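Local coordinates for protein alkane monooxygenase (Geobacillus thermodenitrificans, PDB 3B9O) that is a flavin-binding member of the luciferase-like monooxygenase family, built on a TIM-barrel fold, and carries bound flavin mononucleotide, at residues A9-H17 against R30-W39. Numbering follows the deposited sequence.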
loop_
_atom_site.group_PDB
_atom_site.type_symbol
_atom_site.label_atom_id
_atom_site.label_comp_id
_atom_site.label_asym_id
_atom_site.label_seq_id
_atom_site.Cartn_x
_atom_site.Cartn_y
_atom_site.Cartn_z
ATOM N N ALA A 9 -6.599 -5.742 -2.470
ATOM C CA ALA A 9 -6.039 -7.002 -2.002
ATOM C C ALA A 9 -4.667 -6.706 -1.440
ATOM O O ALA A 9 -3.816 -6.172 -2.147
ATOM C CB ALA A 9 -5.954 -7.957 -3.163
ATOM N N PHE A 10 -4.456 -7.003 -0.168
ATOM C CA PHE A 10 -3.182 -6.713 0.494
ATOM C C PHE A 10 -2.203 -7.882 0.325
ATOM O O PHE A 10 -2.474 -9.041 0.720
ATOM C CB PHE A 10 -3.390 -6.414 1.973
ATOM C CG PHE A 10 -2.239 -5.745 2.641
ATOM C CD1 PHE A 10 -1.544 -4.714 2.017
ATOM C CD2 PHE A 10 -1.867 -6.120 3.938
ATOM C CE1 PHE A 10 -0.480 -4.081 2.654
ATOM C CE2 PHE A 10 -0.809 -5.459 4.593
ATOM C CZ PHE A 10 -0.137 -4.448 3.969
ATOM N N GLU A 11 -1.047 -7.570 -0.240
ATOM C CA GLU A 11 -0.114 -8.635 -0.636
ATOM C C GLU A 11 1.332 -8.183 -0.446
ATOM O O GLU A 11 1.600 -7.020 -0.187
ATOM C CB GLU A 11 -0.434 -9.003 -2.113
ATOM C CG GLU A 11 0.183 -10.225 -2.724
ATOM C CD GLU A 11 0.138 -11.514 -1.861
ATOM O OE1 GLU A 11 0.942 -11.627 -0.937
ATOM O OE2 GLU A 11 -0.639 -12.425 -2.147
ATOM N N MET A 12 2.262 -9.125 -0.560
ATOM C CA MET A 12 3.687 -8.828 -0.538
ATOM C C MET A 12 4.402 -9.969 -1.255
ATOM O O MET A 12 4.035 -11.144 -1.090
ATOM C CB MET A 12 4.229 -8.687 0.914
ATOM C CG MET A 12 5.682 -8.134 0.992
ATOM S SD MET A 12 6.104 -7.663 2.688
ATOM C CE MET A 12 7.883 -7.634 2.564
ATOM N N ASN A 13 5.464 -9.607 -1.990
ATOM C CA ASN A 13 6.242 -10.557 -2.778
ATOM C C ASN A 13 7.225 -11.324 -1.835
ATOM O O ASN A 13 8.447 -11.162 -1.924
ATOM C CB ASN A 13 7.014 -9.802 -3.871
ATOM C CG ASN A 13 7.500 -10.695 -4.974
ATOM O OD1 ASN A 13 8.048 -10.206 -5.977
ATOM N ND2 ASN A 13 7.262 -12.017 -4.842
ATOM N N CYS A 14 6.672 -12.143 -0.951
ATOM C CA CYS A 14 7.469 -12.908 0.019
ATOM C C CYS A 14 6.625 -14.051 0.522
ATOM O O CYS A 14 5.504 -14.223 0.068
ATOM C CB CYS A 14 7.937 -12.035 1.195
ATOM S SG CYS A 14 6.595 -11.362 2.279
ATOM N N VAL A 15 7.127 -14.772 1.520
ATOM C CA VAL A 15 6.389 -15.902 2.082
ATOM C C VAL A 15 5.474 -15.444 3.220
ATOM O O VAL A 15 4.231 -15.452 3.050
ATOM C CB VAL A 15 7.342 -17.052 2.531
ATOM C CG1 VAL A 15 6.561 -18.197 3.219
ATOM C CG2 VAL A 15 8.214 -17.515 1.355
ATOM N N GLY A 16 6.056 -15.046 4.353
ATOM C CA GLY A 16 5.261 -14.631 5.518
ATOM C C GLY A 16 5.158 -13.126 5.503
ATOM O O GLY A 16 6.155 -12.437 5.674
ATOM N N HIS A 17 3.941 -12.623 5.281
ATOM C CA HIS A 17 3.668 -11.189 5.225
ATOM C C HIS A 17 3.124 -10.657 6.587
ATOM O O HIS A 17 3.859 -10.025 7.348
ATOM C CB HIS A 17 2.703 -10.903 4.067
ATOM C CG HIS A 17 2.344 -9.451 3.902
ATOM N ND1 HIS A 17 1.288 -9.040 3.108
ATOM C CD2 HIS A 17 2.911 -8.319 4.389
ATOM C CE1 HIS A 17 1.213 -7.717 3.133
ATOM N NE2 HIS A 17 2.176 -7.258 3.912
ATOM N N ARG A 30 1.751 -19.608 -0.146
ATOM C CA ARG A 30 2.849 -18.660 0.082
ATOM C C ARG A 30 4.182 -19.074 -0.542
ATOM O O ARG A 30 4.957 -18.207 -0.935
ATOM C CB ARG A 30 3.118 -18.413 1.587
ATOM C CG ARG A 30 1.974 -17.763 2.360
ATOM C CD ARG A 30 1.299 -16.636 1.593
ATOM N NE ARG A 30 2.191 -15.549 1.169
ATOM C CZ ARG A 30 1.815 -14.525 0.393
ATOM N NH1 ARG A 30 0.558 -14.440 -0.053
ATOM N NH2 ARG A 30 2.715 -13.594 0.028
ATOM N N HIS A 31 4.441 -20.385 -0.589
ATOM C CA HIS A 31 5.631 -20.931 -1.248
ATOM C C HIS A 31 5.605 -20.703 -2.763
ATOM O O HIS A 31 6.632 -20.891 -3.403
ATOM C CB HIS A 31 5.805 -22.432 -0.915
ATOM C CG HIS A 31 4.561 -23.234 -1.173
ATOM N ND1 HIS A 31 4.429 -24.086 -2.245
ATOM C CD2 HIS A 31 3.355 -23.226 -0.552
ATOM C CE1 HIS A 31 3.203 -24.584 -2.267
ATOM N NE2 HIS A 31 2.532 -24.061 -1.262
ATOM N N ARG A 32 4.450 -20.314 -3.329
ATOM C CA ARG A 32 4.339 -19.962 -4.762
ATOM C C ARG A 32 4.787 -18.529 -5.089
ATOM O O ARG A 32 4.690 -18.097 -6.239
ATOM C CB ARG A 32 2.905 -20.165 -5.284
ATOM C CG ARG A 32 2.417 -21.626 -5.156
ATOM C CD ARG A 32 1.142 -21.831 -5.922
ATOM N NE ARG A 32 1.311 -21.666 -7.385
ATOM C CZ ARG A 32 0.352 -21.232 -8.210
ATOM N NH1 ARG A 32 -0.826 -20.925 -7.739
ATOM N NH2 ARG A 32 0.562 -21.113 -9.513
ATOM N N TYR A 33 5.269 -17.792 -4.100
ATOM C CA TYR A 33 5.590 -16.382 -4.335
ATOM C C TYR A 33 6.660 -16.257 -5.438
ATOM O O TYR A 33 6.720 -15.247 -6.118
ATOM C CB TYR A 33 6.016 -15.640 -3.043
ATOM C CG TYR A 33 7.471 -15.773 -2.749
ATOM C CD1 TYR A 33 8.374 -14.751 -3.083
ATOM C CD2 TYR A 33 7.968 -16.955 -2.186
ATOM C CE1 TYR A 33 9.743 -14.899 -2.832
ATOM C CE2 TYR A 33 9.345 -17.110 -1.936
ATOM C CZ TYR A 33 10.201 -16.108 -2.259
ATOM O OH TYR A 33 11.521 -16.337 -2.036
ATOM N N THR A 34 7.470 -17.310 -5.625
ATOM C CA THR A 34 8.495 -17.344 -6.673
ATOM C C THR A 34 7.944 -17.701 -8.072
ATOM O O THR A 34 8.679 -17.589 -9.066
ATOM C CB THR A 34 9.640 -18.319 -6.328
ATOM O OG1 THR A 34 9.084 -19.615 -6.032
ATOM C CG2 THR A 34 10.502 -17.800 -5.150
ATOM N N ASP A 35 6.671 -18.104 -8.143
ATOM C CA ASP A 35 6.042 -18.629 -9.390
ATOM C C ASP A 35 5.279 -17.499 -10.015
ATOM O O ASP A 35 4.337 -17.008 -9.430
ATOM C CB ASP A 35 5.092 -19.848 -9.132
ATOM C CG ASP A 35 4.388 -20.432 -10.448
ATOM O OD1 ASP A 35 4.696 -20.057 -11.654
ATOM O OD2 ASP A 35 3.471 -21.322 -10.265
ATOM N N LEU A 36 5.701 -17.112 -11.211
ATOM C CA LEU A 36 5.041 -16.050 -11.964
ATOM C C LEU A 36 3.541 -16.344 -12.128
ATOM O O LEU A 36 2.697 -15.466 -11.985
ATOM C CB LEU A 36 5.754 -15.862 -13.305
ATOM C CG LEU A 36 5.211 -14.765 -14.247
ATOM C CD1 LEU A 36 5.170 -13.428 -13.483
ATOM C CD2 LEU A 36 6.113 -14.680 -15.497
ATOM N N ASN A 37 3.216 -17.604 -12.400
ATOM C CA ASN A 37 1.827 -18.019 -12.492
ATOM C C ASN A 37 0.953 -17.752 -11.273
ATOM O O ASN A 37 -0.239 -17.558 -11.441
ATOM C CB ASN A 37 1.677 -19.487 -12.937
ATOM C CG ASN A 37 2.235 -19.741 -14.325
ATOM O OD1 ASN A 37 2.181 -18.892 -15.216
ATOM N ND2 ASN A 37 2.771 -20.945 -14.519
ATOM N N TYR A 38 1.522 -17.765 -10.064
ATOM C CA TYR A 38 0.775 -17.375 -8.850
ATOM C C TYR A 38 0.237 -15.940 -9.031
ATOM O O TYR A 38 -0.967 -15.681 -8.852
ATOM C CB TYR A 38 1.640 -17.476 -7.568
ATOM C CG TYR A 38 0.941 -16.835 -6.371
ATOM C CD1 TYR A 38 -0.063 -17.524 -5.671
ATOM C CD2 TYR A 38 1.217 -15.518 -6.005
ATOM C CE1 TYR A 38 -0.749 -16.929 -4.627
ATOM C CE2 TYR A 38 0.535 -14.912 -4.952
ATOM C CZ TYR A 38 -0.431 -15.624 -4.275
ATOM O OH TYR A 38 -1.089 -15.023 -3.249
ATOM N N TRP A 39 1.133 -15.026 -9.410
ATOM C CA TRP A 39 0.806 -13.589 -9.546
ATOM C C TRP A 39 -0.233 -13.305 -10.624
ATOM O O TRP A 39 -1.181 -12.567 -10.377
ATOM C CB TRP A 39 2.099 -12.789 -9.743
ATOM C CG TRP A 39 2.974 -12.986 -8.511
ATOM C CD1 TRP A 39 4.056 -13.832 -8.380
ATOM C CD2 TRP A 39 2.746 -12.409 -7.226
ATOM N NE1 TRP A 39 4.562 -13.762 -7.081
ATOM C CE2 TRP A 39 3.780 -12.885 -6.359
ATOM C CE3 TRP A 39 1.811 -11.450 -6.738
ATOM C CZ2 TRP A 39 3.878 -12.477 -5.014
ATOM C CZ3 TRP A 39 1.892 -11.042 -5.415
ATOM C CH2 TRP A 39 2.920 -11.556 -4.550
#
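A buried salt bridge between E11 and R30 anchors this contact. The guanidinium meets the carboxylate end-on, the two planes only 29° apart: R30 NH2 donates to E11 OE1 at 2.8 Å, while NH1 reaches OE2 at 3.1 Å and also bonds OE1. E11 OE1 takes the backbone N-H of M12 on its anti lone pair, and Y38 OH donates to OE2 at 2.9 Å, so five bonds fix the carboxylate and probably favour its charged form.

Bends at chi2 and chi3 (-42° and -57°) fold the R30 chain back along the loop after the strand. There NE donates to V15 O at 2.8 Å, in the carbonyl plane, and NH2 to C14 O at 2.9 Å.

Apolar and aromatic contacts flank these bonds. The rim of W39 presses on the E11 methylene, CZ3 lying 3.3 Å from CG. A nearly straight bond from W39 NE1 to Y33 O holds the indole. C14 CA makes an off-centre CH-pi contact with the Y33 ring, whose CE2 touches V15 CG2 at 3.5 Å.

The C-terminal end of barrel strand 6-12, between parallel strands 53-57 and 374-378, and the loop after it are thereby tied to the 3-10 turn at 30-32, Y33 and the first turn of helix 36-48, near the bound flavin mononucleotide.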